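Local coordinates for protein bifunctional endo-1,4-beta-xylanase A (PDB 2VG9) that catalyses, as an endo-1,4-beta-xylanase of glycoside hydrolase family 11, the hydrolysis of internal beta-1,4 linkages in xylan, at residues K2-N7 / G27-M32; Y21-N26 / F53-G58; Y96-N101 / L191-L196; Y137-M142 / A182-G187. One frame throughout, in Å; residues are numbered along the deposited sequence.

Contact 1 of 4, residues K2-N7 / G27-M32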
loop_
_atom_site.group_PDB
_atom_site.type_symbol
_atom_site.label_atom_id
_atom_site.label_comp_id
_atom_site.label_asym_id
_atom_site.label_seq_id
_atom_site.Cartn_x
_atom_site.Cartn_y
_atom_site.Cartn_z
ATOM N N LYS A 2 17.699 -3.916 -11.270
ATOM C CA LYS A 2 17.700 -3.295 -9.947
ATOM C C LYS A 2 17.694 -1.736 -9.957
ATOM O O LYS A 2 18.348 -1.077 -10.783
ATOM C CB LYS A 2 18.868 -3.850 -9.116
ATOM C CG LYS A 2 18.970 -3.286 -7.726
ATOM C CD LYS A 2 20.410 -3.293 -7.205
ATOM C CE LYS A 2 20.647 -4.407 -6.168
ATOM N NZ LYS A 2 22.053 -4.322 -5.576
ATOM N N PHE A 3 16.965 -1.170 -9.001
ATOM C CA PHE A 3 16.837 0.267 -8.814
ATOM C C PHE A 3 17.167 0.583 -7.363
ATOM O O PHE A 3 16.565 -0.020 -6.467
ATOM C CB PHE A 3 15.412 0.696 -9.110
ATOM C CG PHE A 3 15.008 0.422 -10.530
ATOM C CD1 PHE A 3 15.425 1.278 -11.554
ATOM C CD2 PHE A 3 14.252 -0.708 -10.852
ATOM C CE1 PHE A 3 15.090 1.004 -12.884
ATOM C CE2 PHE A 3 13.901 -0.972 -12.168
ATOM C CZ PHE A 3 14.312 -0.106 -13.183
ATOM N N THR A 4 18.125 1.496 -7.162
ATOM C CA THR A 4 18.694 1.775 -5.847
ATOM C C THR A 4 18.352 3.197 -5.440
ATOM O O THR A 4 18.379 4.107 -6.273
ATOM C CB THR A 4 20.218 1.541 -5.818
ATOM O OG1 THR A 4 20.478 0.165 -6.111
ATOM C CG2 THR A 4 20.807 1.826 -4.414
ATOM N N VAL A 5 18.005 3.386 -4.170
ATOM C CA VAL A 5 17.715 4.722 -3.664
ATOM C C VAL A 5 18.556 5.047 -2.410
ATOM O O VAL A 5 19.007 4.141 -1.691
ATOM C CB VAL A 5 16.187 4.951 -3.400
ATOM C CG1 VAL A 5 15.373 4.892 -4.716
ATOM C CG2 VAL A 5 15.653 3.942 -2.340
ATOM N N GLY A 6 18.761 6.341 -2.172
ATOM C CA GLY A 6 19.514 6.812 -1.020
ATOM C C GLY A 6 21.000 6.974 -1.270
ATOM O O GLY A 6 21.771 7.212 -0.328
ATOM N N ASN A 7 21.398 6.836 -2.534
ATOM C CA ASN A 7 22.804 6.931 -2.944
ATOM C C ASN A 7 22.995 7.893 -4.133
ATOM O O ASN A 7 23.819 7.652 -5.016
ATOM C CB ASN A 7 23.367 5.537 -3.270
ATOM C CG ASN A 7 23.454 4.626 -2.040
ATOM O OD1 ASN A 7 24.077 4.980 -1.025
ATOM N ND2 ASN A 7 22.824 3.434 -2.125
ATOM N N GLY A 27 16.119 9.691 3.572
ATOM C CA GLY A 27 17.102 9.510 4.627
ATOM C C GLY A 27 17.619 8.105 4.830
ATOM O O GLY A 27 18.480 7.900 5.687
ATOM N N GLY A 28 17.084 7.136 4.083
ATOM C CA GLY A 28 17.550 5.763 4.156
ATOM C C GLY A 28 18.246 5.373 2.862
ATOM O O GLY A 28 18.618 6.230 2.066
ATOM N N GLU A 29 18.409 4.070 2.653
ATOM C CA GLU A 29 18.884 3.501 1.390
ATOM C C GLU A 29 18.136 2.197 1.182
ATOM O O GLU A 29 17.613 1.603 2.147
ATOM C CB GLU A 29 20.422 3.246 1.347
ATOM C CG GLU A 29 20.900 1.899 1.954
ATOM C CD GLU A 29 20.902 0.698 0.959
ATOM O OE1 GLU A 29 21.192 0.918 -0.259
ATOM O OE2 GLU A 29 20.636 -0.473 1.408
ATOM N N GLY A 30 18.106 1.740 -0.069
ATOM C CA GLY A 30 17.399 0.515 -0.387
ATOM C C GLY A 30 17.390 0.278 -1.883
ATOM O O GLY A 30 17.942 1.067 -2.657
ATOM N N SER A 31 16.769 -0.823 -2.283
ATOM C CA SER A 31 16.702 -1.170 -3.667
ATOM C C SER A 31 15.499 -2.057 -3.924
ATOM O O SER A 31 14.938 -2.637 -2.999
ATOM C CB SER A 31 17.996 -1.849 -4.105
ATOM O OG SER A 31 18.170 -3.105 -3.480
ATOM N N MET A 32 15.077 -2.081 -5.187
ATOM C CA MET A 32 14.054 -2.986 -5.657
ATOM C C MET A 32 14.634 -3.695 -6.847
ATOM O O MET A 32 15.242 -3.074 -7.709
ATOM C CB MET A 32 12.786 -2.229 -6.086
ATOM C CG MET A 32 11.721 -3.148 -6.742
ATOM S SD MET A 32 10.245 -2.286 -7.389
ATOM C CE MET A 32 10.621 -0.696 -6.759
#

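Contact 2 of 4, residues Y21-N26 / F53-G58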
loop_
_atom_site.group_PDB
_atom_site.type_symbol
_atom_site.label_atom_id
_atom_site.label_comp_id
_atom_site.label_asym_id
_atom_site.label_seq_id
_atom_site.Cartn_x
_atom_site.Cartn_y
_atom_site.Cartn_z
ATOM N N TYR A 21 6.000 0.173 -10.961
ATOM C CA TYR A 21 6.917 -0.008 -9.848
ATOM C C TYR A 21 7.297 1.380 -9.315
ATOM O O TYR A 21 7.326 2.356 -10.064
ATOM C CB TYR A 21 8.154 -0.854 -10.236
ATOM C CG TYR A 21 9.109 -0.174 -11.212
ATOM C CD1 TYR A 21 10.091 0.721 -10.762
ATOM C CD2 TYR A 21 9.048 -0.450 -12.582
ATOM C CE1 TYR A 21 10.967 1.376 -11.670
ATOM C CE2 TYR A 21 9.920 0.196 -13.509
ATOM C CZ TYR A 21 10.865 1.093 -13.045
ATOM O OH TYR A 21 11.721 1.699 -13.941
ATOM N N GLU A 22 7.563 1.458 -8.017
ATOM C CA GLU A 22 7.977 2.697 -7.372
ATOM C C GLU A 22 8.798 2.339 -6.126
ATOM O O GLU A 22 8.363 1.522 -5.303
ATOM C CB GLU A 22 6.746 3.540 -6.985
ATOM C CG GLU A 22 7.087 4.715 -6.053
ATOM C CD GLU A 22 5.958 5.737 -5.947
ATOM O OE1 GLU A 22 4.781 5.324 -5.786
ATOM O OE2 GLU A 22 6.265 6.967 -5.998
ATOM N N ILE A 23 9.986 2.932 -6.021
ATOM C CA ILE A 23 10.805 2.863 -4.797
ATOM C C ILE A 23 11.187 4.301 -4.426
ATOM O O ILE A 23 11.468 5.117 -5.323
ATOM C CB ILE A 23 12.064 1.954 -4.985
ATOM C CG1 ILE A 23 12.859 1.880 -3.675
ATOM C CG2 ILE A 23 12.900 2.385 -6.289
ATOM C CD1 ILE A 23 13.960 0.909 -3.625
ATOM N N TRP A 24 11.158 4.622 -3.128
ATOM C CA TRP A 24 11.457 5.973 -2.663
ATOM C C TRP A 24 12.038 5.902 -1.259
ATOM O O TRP A 24 11.737 4.969 -0.488
ATOM C CB TRP A 24 10.189 6.847 -2.717
ATOM C CG TRP A 24 10.269 8.148 -1.967
ATOM C CD1 TRP A 24 10.573 9.387 -2.469
ATOM C CD2 TRP A 24 10.029 8.334 -0.565
ATOM N NE1 TRP A 24 10.558 10.318 -1.461
ATOM C CE2 TRP A 24 10.215 9.696 -0.286
ATOM C CE3 TRP A 24 9.694 7.471 0.475
ATOM C CZ2 TRP A 24 10.056 10.217 0.997
ATOM C CZ3 TRP A 24 9.546 7.982 1.739
ATOM C CH2 TRP A 24 9.731 9.346 1.992
ATOM N N THR A 25 12.887 6.873 -0.926
ATOM C CA THR A 25 13.362 7.019 0.455
ATOM C C THR A 25 13.543 8.482 0.823
ATOM O O THR A 25 13.712 9.335 -0.029
ATOM C CB THR A 25 14.660 6.201 0.751
ATOM O OG1 THR A 25 14.886 6.163 2.177
ATOM C CG2 THR A 25 15.873 6.823 0.022
ATOM N N ASN A 26 13.410 8.774 2.108
ATOM C CA ASN A 26 13.918 10.001 2.665
ATOM C C ASN A 26 14.818 9.572 3.795
ATOM O O ASN A 26 14.340 9.063 4.825
ATOM C CB ASN A 26 12.799 10.876 3.210
ATOM C CG ASN A 26 13.319 12.175 3.765
ATOM O OD1 ASN A 26 13.557 13.111 3.017
ATOM N ND2 ASN A 26 13.502 12.238 5.082
ATOM N N PHE A 53 11.174 4.636 3.951
ATOM C CA PHE A 53 11.393 3.831 2.733
ATOM C C PHE A 53 10.072 3.262 2.256
ATOM O O PHE A 53 9.222 2.857 3.078
ATOM C CB PHE A 53 12.349 2.648 3.024
ATOM C CG PHE A 53 12.590 1.731 1.849
ATOM C CD1 PHE A 53 13.559 2.042 0.893
ATOM C CD2 PHE A 53 11.863 0.548 1.699
ATOM C CE1 PHE A 53 13.795 1.192 -0.184
ATOM C CE2 PHE A 53 12.088 -0.312 0.611
ATOM C CZ PHE A 53 13.070 0.015 -0.325
ATOM N N LEU A 54 9.911 3.177 0.931
ATOM C CA LEU A 54 8.777 2.436 0.374
ATOM C C LEU A 54 9.184 1.736 -0.916
ATOM O O LEU A 54 10.028 2.252 -1.661
ATOM C CB LEU A 54 7.580 3.373 0.143
ATOM C CG LEU A 54 7.667 4.462 -0.926
ATOM C CD1 LEU A 54 7.226 3.972 -2.339
ATOM C CD2 LEU A 54 6.839 5.708 -0.485
ATOM N N ALA A 55 8.593 0.561 -1.157
ATOM C CA ALA A 55 8.698 -0.152 -2.458
ATOM C C ALA A 55 7.362 -0.813 -2.790
ATOM O O ALA A 55 6.791 -1.569 -1.979
ATOM C CB ALA A 55 9.835 -1.200 -2.456
ATOM N N ARG A 56 6.867 -0.550 -3.981
ATOM C CA ARG A 56 5.535 -1.020 -4.341
ATOM C C ARG A 56 5.394 -1.239 -5.830
ATOM O O ARG A 56 6.021 -0.546 -6.644
ATOM C CB ARG A 56 4.487 -0.026 -3.877
ATOM C CG ARG A 56 4.702 1.354 -4.378
ATOM C CD ARG A 56 3.521 2.287 -4.050
ATOM N NE ARG A 56 3.531 2.711 -2.654
ATOM C CZ ARG A 56 3.557 3.967 -2.225
ATOM N NH1 ARG A 56 3.579 4.994 -3.071
ATOM N NH2 ARG A 56 3.561 4.184 -0.929
ATOM N N ARG A 57 4.557 -2.202 -6.166
ATOM C CA ARG A 57 4.210 -2.532 -7.552
ATOM C C ARG A 57 2.723 -2.795 -7.647
ATOM O O ARG A 57 2.134 -3.425 -6.746
ATOM C CB ARG A 57 4.964 -3.785 -8.001
ATOM C CG ARG A 57 6.482 -3.523 -8.206
ATOM C CD ARG A 57 7.033 -4.472 -9.214
ATOM N NE ARG A 57 6.677 -4.053 -10.567
ATOM C CZ ARG A 57 7.026 -4.709 -11.669
ATOM N NH1 ARG A 57 7.734 -5.839 -11.583
ATOM N NH2 ARG A 57 6.668 -4.234 -12.861
ATOM N N GLY A 58 2.092 -2.346 -8.733
ATOM C CA GLY A 58 0.633 -2.526 -8.833
ATOM C C GLY A 58 0.040 -2.247 -10.191
ATOM O O GLY A 58 0.754 -2.024 -11.163
#

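Contact 3 of 4, residues Y96-N101 / L191-L196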
loop_
_atom_site.group_PDB
_atom_site.type_symbol
_atom_site.label_atom_id
_atom_site.label_comp_id
_atom_site.label_asym_id
_atom_site.label_seq_id
_atom_site.Cartn_x
_atom_site.Cartn_y
_atom_site.Cartn_z
ATOM N N TYR A 96 -2.197 -1.266 -1.371
ATOM C CA TYR A 96 -2.094 0.182 -1.295
ATOM C C TYR A 96 -2.633 0.889 -2.549
ATOM O O TYR A 96 -2.542 0.350 -3.636
ATOM C CB TYR A 96 -0.623 0.546 -1.115
ATOM C CG TYR A 96 -0.332 2.025 -1.150
ATOM C CD1 TYR A 96 -0.345 2.792 0.028
ATOM C CD2 TYR A 96 -0.014 2.656 -2.341
ATOM C CE1 TYR A 96 -0.057 4.147 0.002
ATOM C CE2 TYR A 96 0.260 4.035 -2.388
ATOM C CZ TYR A 96 0.235 4.773 -1.223
ATOM O OH TYR A 96 0.524 6.137 -1.272
ATOM N N GLY A 97 -3.183 2.091 -2.384
ATOM C CA GLY A 97 -3.572 2.876 -3.546
ATOM C C GLY A 97 -4.286 4.141 -3.120
ATOM O O GLY A 97 -4.251 4.510 -1.930
ATOM N N TRP A 98 -4.899 4.821 -4.099
ATOM C CA TRP A 98 -5.710 6.036 -3.823
ATOM C C TRP A 98 -7.088 5.987 -4.465
ATOM O O TRP A 98 -7.277 5.315 -5.498
ATOM C CB TRP A 98 -4.981 7.298 -4.325
ATOM C CG TRP A 98 -3.665 7.597 -3.625
ATOM C CD1 TRP A 98 -2.483 6.926 -3.773
ATOM C CD2 TRP A 98 -3.410 8.659 -2.701
ATOM N NE1 TRP A 98 -1.516 7.501 -2.997
ATOM C CE2 TRP A 98 -2.057 8.560 -2.318
ATOM C CE3 TRP A 98 -4.192 9.684 -2.160
ATOM C CZ2 TRP A 98 -1.462 9.453 -1.398
ATOM C CZ3 TRP A 98 -3.624 10.546 -1.264
ATOM C CH2 TRP A 98 -2.251 10.434 -0.888
ATOM N N PHE A 99 -8.056 6.694 -3.862
ATOM C CA PHE A 99 -9.291 7.083 -4.566
ATOM C C PHE A 99 -9.155 8.573 -4.897
ATOM O O PHE A 99 -9.045 9.424 -3.994
ATOM C CB PHE A 99 -10.592 6.861 -3.755
ATOM C CG PHE A 99 -10.749 5.473 -3.162
ATOM C CD1 PHE A 99 -10.264 4.327 -3.828
ATOM C CD2 PHE A 99 -11.405 5.307 -1.930
ATOM C CE1 PHE A 99 -10.420 3.048 -3.269
ATOM C CE2 PHE A 99 -11.566 4.032 -1.382
ATOM C CZ PHE A 99 -11.064 2.890 -2.061
ATOM N N GLN A 100 -9.126 8.866 -6.192
ATOM C CA GLN A 100 -8.931 10.214 -6.701
ATOM C C GLN A 100 -10.281 10.926 -6.648
ATOM O O GLN A 100 -11.318 10.349 -7.013
ATOM C CB GLN A 100 -8.409 10.159 -8.142
ATOM C CG GLN A 100 -8.193 11.540 -8.857
ATOM C CD GLN A 100 -7.138 12.437 -8.189
ATOM O OE1 GLN A 100 -7.450 13.221 -7.296
ATOM N NE2 GLN A 100 -5.902 12.358 -8.663
ATOM N N ASN A 101 -10.273 12.159 -6.178
ATOM C CA ASN A 101 -11.490 12.958 -6.132
ATOM C C ASN A 101 -11.466 14.164 -7.087
ATOM O O ASN A 101 -12.345 15.017 -7.013
ATOM C CB ASN A 101 -11.776 13.413 -4.693
ATOM C CG ASN A 101 -10.843 14.502 -4.230
ATOM O OD1 ASN A 101 -9.740 14.652 -4.750
ATOM N ND2 ASN A 101 -11.288 15.287 -3.244
ATOM N N LEU A 191 -10.918 4.975 -8.758
ATOM C CA LEU A 191 -9.778 4.130 -8.409
ATOM C C LEU A 191 -8.484 4.513 -9.161
ATOM O O LEU A 191 -8.404 4.404 -10.376
ATOM C CB LEU A 191 -10.133 2.656 -8.599
ATOM C CG LEU A 191 -9.074 1.636 -8.152
ATOM C CD1 LEU A 191 -8.702 1.791 -6.610
ATOM C CD2 LEU A 191 -9.648 0.255 -8.480
ATOM N N TYR A 192 -7.475 4.956 -8.422
ATOM C CA TYR A 192 -6.192 5.307 -8.979
ATOM C C TYR A 192 -5.334 4.078 -9.322
ATOM O O TYR A 192 -4.825 3.978 -10.424
ATOM C CB TYR A 192 -5.468 6.234 -7.989
ATOM C CG TYR A 192 -4.068 6.667 -8.380
ATOM C CD1 TYR A 192 -3.873 7.531 -9.461
ATOM C CD2 TYR A 192 -2.944 6.244 -7.659
ATOM C CE1 TYR A 192 -2.606 7.962 -9.839
ATOM C CE2 TYR A 192 -1.639 6.680 -8.028
ATOM C CZ TYR A 192 -1.492 7.545 -9.125
ATOM O OH TYR A 192 -0.257 8.010 -9.557
ATOM N N GLU A 193 -5.142 3.174 -8.355
ATOM C CA GLU A 193 -4.296 1.974 -8.514
ATOM C C GLU A 193 -4.589 0.990 -7.389
ATOM O O GLU A 193 -5.231 1.340 -6.386
ATOM C CB GLU A 193 -2.818 2.339 -8.390
ATOM C CG GLU A 193 -2.459 2.688 -6.921
ATOM C CD GLU A 193 -1.048 3.212 -6.747
ATOM O OE1 GLU A 193 -0.138 2.756 -7.470
ATOM O OE2 GLU A 193 -0.855 4.091 -5.890
ATOM N N VAL A 194 -4.107 -0.242 -7.566
ATOM C CA VAL A 194 -4.153 -1.276 -6.544
ATOM C C VAL A 194 -2.764 -1.884 -6.572
ATOM O O VAL A 194 -2.323 -2.471 -7.584
ATOM C CB VAL A 194 -5.241 -2.366 -6.802
ATOM C CG1 VAL A 194 -5.172 -3.483 -5.741
ATOM C CG2 VAL A 194 -6.675 -1.755 -6.815
ATOM N N ALA A 195 -2.059 -1.721 -5.456
ATOM C CA ALA A 195 -0.670 -2.098 -5.403
ATOM C C ALA A 195 -0.394 -2.916 -4.178
ATOM O O ALA A 195 -1.132 -2.829 -3.207
ATOM C CB ALA A 195 0.238 -0.821 -5.417
ATOM N N LEU A 196 0.667 -3.719 -4.231
ATOM C CA LEU A 196 1.247 -4.306 -3.028
ATOM C C LEU A 196 2.500 -3.517 -2.613
ATOM O O LEU A 196 3.377 -3.262 -3.426
ATOM C CB LEU A 196 1.560 -5.775 -3.230
ATOM C CG LEU A 196 1.910 -6.448 -1.911
ATOM C CD1 LEU A 196 0.611 -6.702 -1.102
ATOM C CD2 LEU A 196 2.729 -7.734 -2.220
#

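Contact 4 of 4, residues Y137-M142 / A182-G187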
loop_
_atom_site.group_PDB
_atom_site.type_symbol
_atom_site.label_atom_id
_atom_site.label_comp_id
_atom_site.label_asym_id
_atom_site.label_seq_id
_atom_site.Cartn_x
_atom_site.Cartn_y
_atom_site.Cartn_z
ATOM N N TYR A 137 -10.678 -8.361 9.970
ATOM C CA TYR A 137 -9.957 -7.126 9.693
ATOM C C TYR A 137 -10.665 -6.065 10.517
ATOM O O TYR A 137 -11.888 -6.100 10.665
ATOM C CB TYR A 137 -10.049 -6.718 8.215
ATOM C CG TYR A 137 -9.193 -7.533 7.266
ATOM C CD1 TYR A 137 -7.960 -7.040 6.807
ATOM C CD2 TYR A 137 -9.603 -8.801 6.833
ATOM C CE1 TYR A 137 -7.193 -7.787 5.903
ATOM C CE2 TYR A 137 -8.799 -9.565 5.957
ATOM C CZ TYR A 137 -7.617 -9.063 5.508
ATOM O OH TYR A 137 -6.819 -9.807 4.634
ATOM N N LYS A 138 -9.891 -5.123 11.032
ATOM C CA LYS A 138 -10.409 -3.939 11.682
ATOM C C LYS A 138 -10.366 -2.814 10.675
ATOM O O LYS A 138 -9.300 -2.530 10.082
ATOM C CB LYS A 138 -9.500 -3.589 12.845
ATOM C CG LYS A 138 -9.948 -2.351 13.603
ATOM C CD LYS A 138 -9.064 -2.074 14.801
ATOM C CE LYS A 138 -9.624 -0.855 15.549
ATOM N NZ LYS A 138 -8.963 -0.710 16.861
ATOM N N ILE A 139 -11.504 -2.150 10.495
ATOM C CA ILE A 139 -11.573 -1.023 9.599
ATOM C C ILE A 139 -11.734 0.308 10.356
ATOM O O ILE A 139 -12.448 0.402 11.393
ATOM C CB ILE A 139 -12.641 -1.224 8.511
ATOM C CG1 ILE A 139 -14.066 -1.236 9.112
ATOM C CG2 ILE A 139 -12.343 -2.517 7.686
ATOM C CD1 ILE A 139 -15.235 -1.199 8.085
ATOM N N PHE A 140 -11.052 1.329 9.855
ATOM C CA PHE A 140 -11.147 2.656 10.424
ATOM C C PHE A 140 -10.625 3.636 9.407
ATOM O O PHE A 140 -9.910 3.254 8.451
ATOM C CB PHE A 140 -10.366 2.777 11.766
ATOM C CG PHE A 140 -8.918 2.328 11.685
ATOM C CD1 PHE A 140 -7.906 3.245 11.384
ATOM C CD2 PHE A 140 -8.571 0.994 11.889
ATOM C CE1 PHE A 140 -6.565 2.852 11.301
ATOM C CE2 PHE A 140 -7.204 0.576 11.793
ATOM C CZ PHE A 140 -6.206 1.502 11.495
ATOM N N GLN A 141 -10.986 4.905 9.603
ATOM C CA GLN A 141 -10.455 5.970 8.769
ATOM C C GLN A 141 -9.851 7.045 9.652
ATOM O O GLN A 141 -10.140 7.103 10.849
ATOM C CB GLN A 141 -11.507 6.531 7.786
ATOM C CG GLN A 141 -12.839 6.974 8.415
ATOM C CD GLN A 141 -12.801 8.400 8.901
ATOM O OE1 GLN A 141 -12.173 9.243 8.286
ATOM N NE2 GLN A 141 -13.475 8.677 10.023
ATOM N N MET A 142 -8.968 7.854 9.079
ATOM C CA MET A 142 -8.346 8.958 9.829
ATOM C C MET A 142 -7.867 10.062 8.908
ATOM O O MET A 142 -7.637 9.823 7.735
ATOM C CB MET A 142 -7.231 8.462 10.770
ATOM C CG MET A 142 -5.900 8.017 10.168
ATOM S SD MET A 142 -4.965 7.001 11.386
ATOM C CE MET A 142 -5.072 8.036 12.845
ATOM N N ALA A 182 -17.370 1.526 2.047
ATOM C CA ALA A 182 -18.572 2.150 1.516
ATOM C C ALA A 182 -19.757 1.985 2.483
ATOM O O ALA A 182 -20.491 2.942 2.718
ATOM C CB ALA A 182 -18.891 1.576 0.139
ATOM N N LYS A 183 -19.885 0.801 3.082
ATOM C CA LYS A 183 -20.957 0.487 4.029
ATOM C C LYS A 183 -20.934 1.374 5.269
ATOM O O LYS A 183 -21.943 1.455 5.958
ATOM C CB LYS A 183 -20.859 -0.950 4.515
ATOM C CG LYS A 183 -21.786 -1.927 3.869
ATOM C CD LYS A 183 -21.400 -3.332 4.312
ATOM C CE LYS A 183 -22.471 -4.340 3.978
ATOM N NZ LYS A 183 -22.553 -4.612 2.515
ATOM N N GLN A 184 -19.771 1.965 5.573
ATOM C CA GLN A 184 -19.603 2.845 6.736
ATOM C C GLN A 184 -20.093 4.239 6.464
ATOM O O GLN A 184 -20.197 5.076 7.382
ATOM C CB GLN A 184 -18.136 2.913 7.194
ATOM C CG GLN A 184 -17.447 1.542 7.439
ATOM C CD GLN A 184 -18.312 0.572 8.264
ATOM O OE1 GLN A 184 -18.674 -0.541 7.802
ATOM N NE2 GLN A 184 -18.647 0.985 9.476
ATOM N N GLY A 185 -20.388 4.499 5.200
ATOM C CA GLY A 185 -20.780 5.814 4.782
ATOM C C GLY A 185 -19.619 6.638 4.300
ATOM O O GLY A 185 -19.792 7.814 4.059
ATOM N N TRP A 186 -18.429 6.045 4.174
ATOM C CA TRP A 186 -17.274 6.814 3.747
ATOM C C TRP A 186 -17.322 7.082 2.255
ATOM O O TRP A 186 -17.709 6.209 1.479
ATOM C CB TRP A 186 -15.955 6.117 4.107
ATOM C CG TRP A 186 -15.870 5.675 5.558
ATOM C CD1 TRP A 186 -16.600 6.146 6.607
ATOM C CD2 TRP A 186 -14.955 4.724 6.098
ATOM N NE1 TRP A 186 -16.212 5.522 7.767
ATOM C CE2 TRP A 186 -15.213 4.627 7.476
ATOM C CE3 TRP A 186 -13.952 3.924 5.538
ATOM C CZ2 TRP A 186 -14.500 3.767 8.315
ATOM C CZ3 TRP A 186 -13.244 3.060 6.370
ATOM C CH2 TRP A 186 -13.536 2.971 7.737
ATOM N N GLY A 187 -16.935 8.291 1.863
ATOM C CA GLY A 187 -16.929 8.680 0.445
ATOM C C GLY A 187 -15.854 7.948 -0.366
ATOM O O GLY A 187 -14.714 7.812 0.107
#

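Contact 1 of 4, residues K2-N7 / G27-M32
Phe-3 and Met-32 trade both backbone bonds: Phe-3 N reaches Met-32 O at 2.9 Å, and Met-32 N returns to Phe-3 O at 2.8 Å. Two residues on, Val-5 and Gly-30 make the same kind of antiparallel hydrogen-bonded pair, and the bond from Val-5 N to Gly-30 O is almost straight (171°). Between them Thr-4 faces Ser-31 as a non-hydrogen-bonded pair, with Thr-4 OG1 3.8 Å from Ser-31 CB and Thr-4 CG2 lying against the oxygen of Gly-30. Lys-2 bends at chi3 (-105°), which brings its CE to 3.9 Å from Ser-31 OG; the hydroxyl itself is bonded to Glu-43 on the next strand. Glu-29 rests its CB 3.5 Å from Val-5 O, and its carboxylate OE2 is taken by Asn-45. Where strand 2-5 ends, Gly-6 has positive phi and passes so near Gly-28 O that a CB there would collide with it. On the face opposite Thr-4 and Ser-31, Val-5 and Met-32 lie against Ile-23 of strand 19-26, while the Phe-3 ring stacks on Tyr-21. Main-chain bonds thus join this outermost strand to its sheet, whose two faces differ here: polar groups on one, hydrophobic contact with the second sheet on the other.

Contact 2 of 4, residues Y21-N26 / F53-G58
Glu-22 and Arg-56 run side by side across the strands and end in a salt bridge, Glu-22 OE1 to Arg-56 NH1 at 3.0 Å. The carboxylate and guanidinium planes stand 83° apart, and NH1 meets OE1 from above the carboxylate plane (58° out of it). Both ends have second partners: Glu-22 OE2 is bonded to Gln-11, and Arg-56 NE to Asn-197. Beneath the bridge, the backbones of Glu-22 and Arg-56 exchange two bonds, and Trp-24 and Leu-54 repeat the antiparallel hydrogen-bonded pairing, with Leu-54 N to Trp-24 O at 2.9 Å. Leu-54 sends its two branches apart: CD2 lies 3.5 Å from Trp-24 CE3, while CD1 touches Glu-22 CG at 3.8 Å and also sits over the centre of the Arg-56 guanidinium. On the opposite face Ile-23, with CG1 anti to its N (chi1 -178°), extends CD1 to 3.5 Å from Phe-53 CE1. Farther along, Arg-57 NE, bonded to Ser-20 O, lies 3.5 Å from Tyr-21 CB. Ile-23, Ala-55 and Phe-53 turn to the smaller sheet and Glu-22, Arg-56, Trp-24 and Leu-54 away from it, as in the GH11 beta jelly roll, where the concave face of the larger sheet probably lines the xylan cleft.

Contact 3 of 4, residues Y96-N101 / L191-L196
Trp-98 CG lies anti to the carbonyl carbon (chi1 -64°), which sets the indole alongside Tyr-192, with Trp-98 CB 3.8 Å from Tyr-192 CB. Beyond CG, its CD1 has two neighbours, Tyr-192 CD2 at 4.0 Å and Glu-193 OE2, which lies in the indole plane at its edge. Next comes NE1, which donates to Tyr-96 OH at 3.0 Å, the oxygen 32° out of the indole plane. The indole also meets the ring of Phe-156. Tyr-96 OH in turn bonds to Glu-111, and Tyr-96 CE2 is 3.7 Å from Glu-193 OE2. A phenylalanine in place of Tyr-96 would probably leave Trp-98 NE1 without its acceptor and Glu-111 without one hydrogen-bond mate. The backbones of strands 89-100 and 190-200, antiparallel neighbours in the larger jelly-roll sheet, pair at Tyr-96 with Ala-195 and again through Tyr-192 N to Trp-98 O at 3.0 Å, with the register slipping by one between. There Gly-97 CA comes within 3.6 Å of Glu-193 CG, and a side chain would run into Glu-193 O. On the other face from Tyr-96, the Phe-99 ring edge meets Leu-191 CD1. Two hydrogen bonds in series, linking Trp-98 NE1, Tyr-96 OH and Glu-111, probably limit how the two rings can turn.

Contact 4 of 4, residues Y137-M142 / A182-G187
Trp-186 drives its indole against the strand at Phe-140, the CH2 corner ending 3.4 Å from Phe-140 C. CG of Trp-186 lies anti to its own carbonyl carbon (chi1 -50°), which swings the ring out of the loop, benzo end first. Gln-141 then comes over one face: its CG stands 3.7 Å from the centroid of the six-membered ring, a CH-pi contact only 23° off the ring normal. The glutamine chain folds at chi2 (87°), laying the methylene rather than the amide on the indole, and its OE1 is taken by Lys-157. The opposite face carries Gln-184 CB, 3.3 Å above the plane near the rim, so the indole is held between two glutamine chains, one from each segment. Ile-139 CD1 comes from the opposite direction to lie 3.6 Å from Gln-184 CG. Replacing Trp-186 by an alanine is likely to open a gap between strand and loop and leave the Gln-141 methylene without its aromatic surface. The loop begins as helix 174-182 ends: Gly-185, with positive phi, closes a Schellman motif and bonds its N to Ala-182 O at 2.9 Å. Trp-181 and Tyr-159 also meet the indole. No hydrogen bond passes between the segments, and it is hydrophobic and CH-pi contact that joins the end of this helix to strand 135-145.

How the contacts relate
From the N terminus, contact 1 is the first to close a loop, bringing 27-32 back to strand 2-5. Contact 2 opens inside that loop, at 21-26, and closes beyond it at 53-58, so the two cross; they also touch, bringing the six-stranded sheet of contact 1 against the larger sheet of contact 2. Contact 3 follows in series and spans the longest loop, from 96-101 to 191-196. Contact 4 is nested within it, tying the loop after helix 174-182 to strand 135-145. Strands 52-60 and 190-200 are neighbours, and a probable hydrogen bond from Leu-196 N to Arg-57 O links contacts 2 and 3. Contacts 1 and 4 lie on opposite sides of the chain's centre.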